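Local coordinates for flagellar hook protein FlgE (Caulobacter crescentus CB15, PDB 5AY6), which builds, as the full-length protein in many copies, the flagellar hook, the curved segment thought to act as a universal joint between motor and filament, at residues A[32-37]-A[47-52]; A[81-86]-A[95-100]. All coordinates share one frame; numbering follows the deposited sequence.

Contact 1. Residues A[32-37]-A[47-52]; sequences SPSKTN and NYDVVY
Ser34 and Lys35 together face Tyr48, a classic beta bulge in the hairpin formed by strands 24-39 and 45-53, the first two of an antiparallel five-stranded sheet. Lys35 and Tyr48 make an antiparallel hydrogen-bonded pair: Lys35 N gives a nearly straight bond to Tyr48 O (2.9 Å), and Tyr48 N returns one to Lys35 O (3.0 Å). The other amide of the bulge, Ser34 N, also lies close to Tyr48 O but at a poor angle for bonding; this N-H goes instead to the carboxylate of Asp49, whose OD1 lies 3.1 Å from Ser34 N and is met nearly along its C-O axis. With chi1 at -61°, Ser34 OG swings back beside its own backbone N and takes the place of a main-chain carbonyl, accepting from Val50 N at 2.9 Å with an N-H...O angle of 172°. The same hydroxyl also bonds to Val27 O, so two partners grip it. The methylene chain of Lys35 passes obliquely over Val50, CG to CG2, before its amine leaves for a salt bridge with Glu138. Toward the hairpin turn, Asn47 OD1 substitutes for a backbone acceptor: Asn37 N approaches it almost head-on at 3.0 Å, and a water bridges the two side chains weakly, donating to Asn47 OD1 and accepting from Asn37 ND2.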
ATOM      1  N   SER A  32      14.296  10.569  20.153  1.00 21.70           N
ATOM      2  CA  SER A  32      15.227   9.582  20.686  1.00 24.00           C
ATOM      3  C   SER A  32      15.234   8.341  19.800  1.00 26.11           C
ATOM      4  O   SER A  32      14.236   8.043  19.145  1.00 30.36           O
ATOM      5  CB  SER A  32      14.861   9.218  22.124  1.00 18.49           C
ATOM      6  OG  SER A  32      13.647   8.491  22.167  1.00 40.70           O
ATOM      7  N   PRO A  33      16.366   7.622  19.763  1.00 27.25           N
ATOM      8  CA  PRO A  33      16.454   6.419  18.927  1.00 24.98           C
ATOM      9  C   PRO A  33      15.446   5.356  19.348  1.00 20.45           C
ATOM     10  O   PRO A  33      15.071   5.299  20.523  1.00 17.38           O
ATOM     11  CB  PRO A  33      17.887   5.926  19.162  1.00 22.18           C
ATOM     12  CG  PRO A  33      18.632   7.128  19.654  1.00 29.99           C
ATOM     13  CD  PRO A  33      17.639   7.925  20.437  1.00 22.77           C
ATOM     14  N   SER A  34      15.012   4.541  18.392  1.00 17.48           N
ATOM     15  CA  SER A  34      14.132   3.413  18.671  1.00 16.46           C
ATOM     16  C   SER A  34      14.717   2.525  19.762  1.00 14.47           C
ATOM     17  O   SER A  34      14.061   2.235  20.766  1.00 20.45           O
ATOM     18  CB  SER A  34      13.898   2.584  17.403  1.00 15.95           C
ATOM     19  OG  SER A  34      13.268   3.340  16.379  1.00 14.38           O
ATOM     20  N   LYS A  35      15.963   2.107  19.561  1.00 19.30           N
ATOM     21  CA  LYS A  35      16.634   1.196  20.483  1.00 18.66           C
ATOM     22  C   LYS A  35      17.998   1.760  20.871  1.00 26.29           C
ATOM     23  O   LYS A  35      18.689   2.359  20.043  1.00 24.39           O
ATOM     24  CB  LYS A  35      16.787  -0.196  19.855  1.00 24.06           C
ATOM     25  CG  LYS A  35      15.471  -0.850  19.423  1.00 19.27           C
ATOM     26  CD  LYS A  35      14.598  -1.203  20.617  1.00 18.54           C
ATOM     27  CE  LYS A  35      13.219  -1.667  20.171  1.00 15.59           C
ATOM     28  NZ  LYS A  35      12.417  -2.202  21.305  1.00 17.14           N
ATOM     29  N   THR A  36      18.378   1.577  22.132  1.00 28.54           N
ATOM     30  CA  THR A  36      19.627   2.134  22.643  1.00 29.57           C
ATOM     31  C   THR A  36      20.568   1.051  23.158  1.00 25.86           C
ATOM     32  O   THR A  36      20.124   0.036  23.702  1.00 23.59           O
ATOM     33  CB  THR A  36      19.373   3.144  23.781  1.00 25.23           C
ATOM     34  OG1 THR A  36      18.550   2.537  24.786  1.00 29.88           O
ATOM     35  CG2 THR A  36      18.682   4.392  23.251  1.00 23.58           C
ATOM     36  N   ASN A  37      21.867   1.285  22.984  1.00 31.19           N
ATOM     37  CA  ASN A  37      22.915   0.384  23.463  1.00 29.33           C
ATOM     38  C   ASN A  37      22.742  -1.057  22.992  1.00 28.33           C
ATOM     39  O   ASN A  37      22.806  -1.998  23.782  1.00 26.95           O
ATOM     40  CB  ASN A  37      22.991   0.420  24.991  1.00 35.12           C
ATOM     41  CG  ASN A  37      23.201   1.821  25.529  1.00 42.18           C
ATOM     42  OD1 ASN A  37      22.538   2.237  26.479  1.00 50.50           O
ATOM     43  ND2 ASN A  37      24.120   2.561  24.915  1.00 29.35           N
ATOM     44  N   ASN A  47      23.145   2.844  18.735  1.00 23.13           N
ATOM     45  CA  ASN A  47      21.764   3.286  18.835  1.00 25.10           C
ATOM     46  C   ASN A  47      21.136   3.165  17.454  1.00 22.53           C
ATOM     47  O   ASN A  47      21.692   3.654  16.467  1.00 23.41           O
ATOM     48  CB  ASN A  47      21.667   4.722  19.349  1.00 20.46           C
ATOM     49  CG  ASN A  47      22.226   4.884  20.749  1.00 29.70           C
ATOM     50  OD1 ASN A  47      22.242   3.943  21.541  1.00 21.67           O
ATOM     51  ND2 ASN A  47      22.691   6.087  21.059  1.00 31.59           N
ATOM     52  N   TYR A  48      19.989   2.503  17.380  1.00 20.50           N
ATOM     53  CA  TYR A  48      19.351   2.241  16.096  1.00 23.07           C
ATOM     54  C   TYR A  48      17.945   2.812  16.016  1.00 20.16           C
ATOM     55  O   TYR A  48      17.225   2.859  17.012  1.00 26.00           O
ATOM     56  CB  TYR A  48      19.280   0.734  15.822  1.00 24.49           C
ATOM     57  CG  TYR A  48      20.589   0.072  15.467  1.00 20.54           C
ATOM     58  CD1 TYR A  48      21.295   0.447  14.330  1.00 24.84           C
ATOM     59  CD2 TYR A  48      21.101  -0.958  16.246  1.00 22.73           C
ATOM     60  CE1 TYR A  48      22.483  -0.167  13.994  1.00 22.05           C
ATOM     61  CE2 TYR A  48      22.287  -1.578  15.917  1.00 20.85           C
ATOM     62  CZ  TYR A  48      22.974  -1.178  14.791  1.00 22.69           C
ATOM     63  OH  TYR A  48      24.158  -1.793  14.460  1.00 20.84           O
ATOM     64  N   ASP A  49      17.556   3.233  14.820  1.00 21.84           N
ATOM     65  CA  ASP A  49      16.154   3.488  14.529  1.00 17.02           C
ATOM     66  C   ASP A  49      15.595   2.264  13.824  1.00 19.60           C
ATOM     67  O   ASP A  49      16.255   1.679  12.962  1.00 22.85           O
ATOM     68  CB  ASP A  49      15.976   4.741  13.669  1.00 26.24           C
ATOM     69  CG  ASP A  49      16.046   6.023  14.481  1.00 21.32           C
ATOM     70  OD1 ASP A  49      15.706   5.985  15.682  1.00 23.14           O
ATOM     71  OD2 ASP A  49      16.435   7.065  13.913  1.00 30.55           O
ATOM     72  N   VAL A  50      14.392   1.860  14.208  1.00 21.40           N
ATOM     73  CA  VAL A  50      13.743   0.731  13.562  1.00 16.26           C
ATOM     74  C   VAL A  50      12.478   1.211  12.870  1.00 13.82           C
ATOM     75  O   VAL A  50      11.589   1.779  13.501  1.00 17.27           O
ATOM     76  CB  VAL A  50      13.406  -0.384  14.565  1.00 15.14           C
ATOM     77  CG1 VAL A  50      12.849  -1.607  13.833  1.00 13.99           C
ATOM     78  CG2 VAL A  50      14.639  -0.757  15.371  1.00 18.01           C
ATOM     79  N   VAL A  51      12.406   0.991  11.564  1.00 13.45           N
ATOM     80  CA  VAL A  51      11.268   1.456  10.789  1.00 13.93           C
ATOM     81  C   VAL A  51      10.562   0.286  10.118  1.00 17.46           C
ATOM     82  O   VAL A  51      11.129  -0.366   9.239  1.00 17.78           O
ATOM     83  CB  VAL A  51      11.695   2.478   9.709  1.00 12.98           C
ATOM     84  CG1 VAL A  51      10.476   3.021   8.972  1.00 18.92           C
ATOM     85  CG2 VAL A  51      12.502   3.615  10.329  1.00 18.50           C
ATOM     86  N   TYR A  52       9.334   0.015  10.553  1.00 12.88           N
ATOM     87  CA  TYR A  52       8.467  -0.938   9.876  1.00 15.17           C
ATOM     88  C   TYR A  52       7.688  -0.215   8.790  1.00 14.25           C
ATOM     89  O   TYR A  52       7.144   0.858   9.035  1.00 13.54           O
ATOM     90  CB  TYR A  52       7.483  -1.590  10.844  1.00 11.23           C
ATOM     91  CG  TYR A  52       8.096  -2.429  11.940  1.00 14.06           C
ATOM     92  CD1 TYR A  52       8.479  -3.743  11.704  1.00 11.76           C
ATOM     93  CD2 TYR A  52       8.252  -1.920  13.221  1.00 14.06           C
ATOM     94  CE1 TYR A  52       9.020  -4.523  12.714  1.00 13.78           C
ATOM     95  CE2 TYR A  52       8.792  -2.691  14.237  1.00 16.52           C
ATOM     96  CZ  TYR A  52       9.174  -3.989  13.977  1.00 13.29           C
ATOM     97  OH  TYR A  52       9.710  -4.754  14.985  1.00 16.78           O
TER
HETATM   98  O   HOH W   1      25.061   3.167  21.732  1.00 48.93           O

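Contact 2. Residues A[81-86]-A[95-100]; sequences GKVAYD and STIDYK
The beta hairpin of strands 76-86 and 92-99 closes one side of the five-stranded sheet, and where the outer strand is interrupted at Thr96 and Ile97 a side chain takes over the pairing with Lys82. Val83 and Ser95 form the last regular step, an antiparallel non-hydrogen-bonded pair with CA atoms 4.5 Å apart. Next to it, Thr96 N donates to Lys82 O at 2.9 Å, lying in the carbonyl plane, and the CA of Ser95 adds a CH...O contact to the same oxygen. The return bond is not main chain to main chain: Lys82 N donates to the hydroxyl of Thr96, 2.8 Å from N to OG1. That hydroxyl sits between the backbone N and the carbonyl carbon of its own residue (chi1 66°), which brings it in front of the Lys82 amide.

Beyond this point the strands lie close, with Gly81 CA 4.0 Å from Ile97 CA; a glycine, bringing no side chain, lets the outer chain turn directly against it. The turn itself is steadied by Ser95, whose OG, anti to its backbone N, accepts from Ile97 N at 3.1 Å and makes an ST turn. On the face shared by Val83 and Ser95, the CD1 methyl of Ile97 meets CG1 of Val83 at 3.6 Å, the two side chains crossing at a slant, and both also pack on Val69 of the neighbouring strand 64-73. Lys82 sends its amine away to a salt bridge with Glu66. A threonine hydroxyl thus stands in for a main-chain carbonyl within a serine ST turn, which interrupts the outermost strand, within this chain, of an antiparallel beta sheet.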
ATOM      1  N   GLY A  81      15.082  -5.508   5.064  1.00 12.39           N
ATOM      2  CA  GLY A  81      14.464  -6.708   4.526  1.00 15.07           C
ATOM      3  C   GLY A  81      12.984  -6.821   4.831  1.00 21.23           C
ATOM      4  O   GLY A  81      12.314  -5.826   5.112  1.00 14.84           O
ATOM      5  N   LYS A  82      12.474  -8.047   4.772  1.00 13.61           N
ATOM      6  CA  LYS A  82      11.076  -8.307   5.075  1.00 15.05           C
ATOM      7  C   LYS A  82      10.956  -9.302   6.221  1.00 13.02           C
ATOM      8  O   LYS A  82      11.728 -10.259   6.304  1.00 16.66           O
ATOM      9  CB  LYS A  82      10.342  -8.827   3.835  1.00 14.66           C
ATOM     10  CG  LYS A  82       8.847  -8.991   4.024  1.00 19.42           C
ATOM     11  CD  LYS A  82       8.122  -9.115   2.695  1.00 24.52           C
ATOM     12  CE  LYS A  82       8.473 -10.406   1.977  1.00 20.82           C
ATOM     13  NZ  LYS A  82       7.607 -10.619   0.776  1.00 24.60           N
ATOM     14  N   VAL A  83      10.007  -9.055   7.117  1.00 12.10           N
ATOM     15  CA  VAL A  83       9.679 -10.010   8.170  1.00 11.64           C
ATOM     16  C   VAL A  83       8.268 -10.539   7.961  1.00 14.49           C
ATOM     17  O   VAL A  83       7.422  -9.870   7.369  1.00 12.86           O
ATOM     18  CB  VAL A  83       9.791  -9.395   9.579  1.00 13.17           C
ATOM     19  CG1 VAL A  83      11.239  -9.115   9.916  1.00 12.77           C
ATOM     20  CG2 VAL A  83       8.960  -8.122   9.681  1.00 12.76           C
ATOM     21  N   ALA A  84       8.030 -11.757   8.428  1.00 13.78           N
ATOM     22  CA  ALA A  84       6.718 -12.367   8.319  1.00 14.57           C
ATOM     23  C   ALA A  84       6.342 -12.953   9.667  1.00 15.95           C
ATOM     24  O   ALA A  84       7.079 -13.769  10.216  1.00 17.53           O
ATOM     25  CB  ALA A  84       6.706 -13.441   7.238  1.00 12.39           C
ATOM     26  N   TYR A  85       5.206 -12.519  10.206  1.00 12.94           N
ATOM     27  CA  TYR A  85       4.719 -13.046  11.472  1.00 12.54           C
ATOM     28  C   TYR A  85       3.500 -13.934  11.247  1.00 14.71           C
ATOM     29  O   TYR A  85       2.671 -13.653  10.382  1.00 16.69           O
ATOM     30  CB  TYR A  85       4.360 -11.914  12.433  1.00 14.05           C
ATOM     31  CG  TYR A  85       5.506 -10.991  12.777  1.00 13.69           C
ATOM     32  CD1 TYR A  85       5.702  -9.812  12.078  1.00 10.60           C
ATOM     33  CD2 TYR A  85       6.378 -11.291  13.814  1.00  8.80           C
ATOM     34  CE1 TYR A  85       6.739  -8.960  12.396  1.00 16.19           C
ATOM     35  CE2 TYR A  85       7.417 -10.448  14.141  1.00 12.87           C
ATOM     36  CZ  TYR A  85       7.595  -9.283  13.426  1.00 15.34           C
ATOM     37  OH  TYR A  85       8.630  -8.437  13.744  1.00 11.74           O
ATOM     38  N   ASP A  86       3.398 -15.004  12.030  1.00 18.01           N
ATOM     39  CA  ASP A  86       2.243 -15.896  11.965  1.00 18.07           C
ATOM     40  C   ASP A  86       0.983 -15.100  12.286  1.00 13.97           C
ATOM     41  O   ASP A  86       0.932 -14.393  13.290  1.00 13.65           O
ATOM     42  CB  ASP A  86       2.410 -17.064  12.936  1.00 16.00           C
ATOM     43  CG  ASP A  86       1.362 -18.140  12.745  1.00 22.59           C
ATOM     44  OD1 ASP A  86       1.694 -19.196  12.165  1.00 21.45           O
ATOM     45  OD2 ASP A  86       0.209 -17.934  13.174  1.00 17.97           O
ATOM     46  N   SER A  95      12.582 -14.096   8.296  1.00 14.43           N
ATOM     47  CA  SER A  95      13.215 -12.789   8.146  1.00 14.20           C
ATOM     48  C   SER A  95      14.214 -12.800   6.992  1.00 22.91           C
ATOM     49  O   SER A  95      15.000 -13.737   6.857  1.00 18.61           O
ATOM     50  CB  SER A  95      13.930 -12.376   9.435  1.00 12.75           C
ATOM     51  OG  SER A  95      14.754 -11.237   9.215  1.00 15.09           O
ATOM     52  N   THR A  96      14.178 -11.762   6.162  1.00 17.35           N
ATOM     53  CA  THR A  96      15.190 -11.587   5.127  1.00 13.56           C
ATOM     54  C   THR A  96      16.055 -10.370   5.425  1.00 15.95           C
ATOM     55  O   THR A  96      16.769  -9.880   4.548  1.00 13.67           O
ATOM     56  CB  THR A  96      14.570 -11.422   3.727  1.00 20.50           C
ATOM     57  OG1 THR A  96      13.824 -10.198   3.669  1.00 16.50           O
ATOM     58  CG2 THR A  96      13.664 -12.607   3.391  1.00 19.07           C
ATOM     59  N   ILE A  97      15.983  -9.876   6.656  1.00 14.01           N
ATOM     60  CA  ILE A  97      16.790  -8.726   7.051  1.00 14.88           C
ATOM     61  C   ILE A  97      18.265  -9.081   6.977  1.00 12.40           C
ATOM     62  O   ILE A  97      18.711 -10.076   7.550  1.00 11.86           O
ATOM     63  CB  ILE A  97      16.454  -8.238   8.477  1.00 14.97           C
ATOM     64  CG1 ILE A  97      14.955  -7.977   8.621  1.00 20.26           C
ATOM     65  CG2 ILE A  97      17.230  -6.967   8.807  1.00 11.28           C
ATOM     66  CD1 ILE A  97      14.545  -7.573  10.031  1.00 15.82           C
ATOM     67  N   ASP A  98      19.018  -8.262   6.255  1.00 11.65           N
ATOM     68  CA  ASP A  98      20.441  -8.483   6.047  1.00 15.12           C
ATOM     69  C   ASP A  98      21.080  -7.110   5.857  1.00 13.90           C
ATOM     70  O   ASP A  98      20.360  -6.122   5.707  1.00 15.68           O
ATOM     71  CB  ASP A  98      20.673  -9.380   4.827  1.00 15.62           C
ATOM     72  CG  ASP A  98      22.001 -10.112   4.874  1.00 16.47           C
ATOM     73  OD1 ASP A  98      22.829  -9.824   5.766  1.00 19.46           O
ATOM     74  OD2 ASP A  98      22.214 -10.985   4.007  1.00 17.60           O
ATOM     75  N   TYR A  99      22.408  -7.032   5.862  1.00 16.18           N
ATOM     76  CA  TYR A  99      23.064  -5.734   5.711  1.00 15.85           C
ATOM     77  C   TYR A  99      22.725  -5.143   4.342  1.00 23.11           C
ATOM     78  O   TYR A  99      22.478  -5.884   3.390  1.00 19.17           O
ATOM     79  CB  TYR A  99      24.584  -5.848   5.922  1.00 18.72           C
ATOM     80  CG  TYR A  99      25.377  -6.545   4.829  1.00 21.36           C
ATOM     81  CD1 TYR A  99      25.828  -5.846   3.712  1.00 25.47           C
ATOM     82  CD2 TYR A  99      25.718  -7.889   4.938  1.00 21.80           C
ATOM     83  CE1 TYR A  99      26.568  -6.473   2.719  1.00 22.97           C
ATOM     84  CE2 TYR A  99      26.461  -8.524   3.951  1.00 23.68           C
ATOM     85  CZ  TYR A  99      26.883  -7.811   2.844  1.00 28.18           C
ATOM     86  OH  TYR A  99      27.622  -8.435   1.860  1.00 22.64           O
ATOM     87  N   LYS A 100      22.683  -3.816   4.248  1.00 17.03           N
ATOM     88  CA  LYS A 100      22.284  -3.164   2.997  1.00 17.94           C
ATOM     89  C   LYS A 100      23.244  -3.466   1.850  1.00 25.00           C
ATOM     90  O   LYS A 100      24.442  -3.185   1.936  1.00 22.32           O
ATOM     91  CB  LYS A 100      22.176  -1.646   3.177  1.00 23.46           C
ATOM     92  CG  LYS A 100      21.779  -0.916   1.892  1.00 20.30           C
ATOM     93  CD  LYS A 100      21.558   0.568   2.125  1.00 39.57           C
ATOM     94  CE  LYS A 100      22.829   1.248   2.599  1.00 42.55           C
ATOM     95  NZ  LYS A 100      22.599   2.683   2.923  1.00 37.61           N
TER

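In the fold
Contacts 1 and 2 belong to the same antiparallel sheet, in the region assigned to the third domain of FlgE, with centres about 17 Å apart. Each joins a strand outermost within this chain to its inner neighbour: contact 1 holds the first hairpin and contact 2 the last, with strand 64-73 between them. Contact 1 is a surface contact, rich in polar side chains and reached by water; contact 2 is partly buried, with a closer methyl-to-methyl contact. Both outer strands are irregular, one by a bulge and one by a break, and both contacts use side-chain oxygens as acceptors for backbone N-H groups. The two meet where Tyr52 OH packs 4.0 Å from Tyr85 OH.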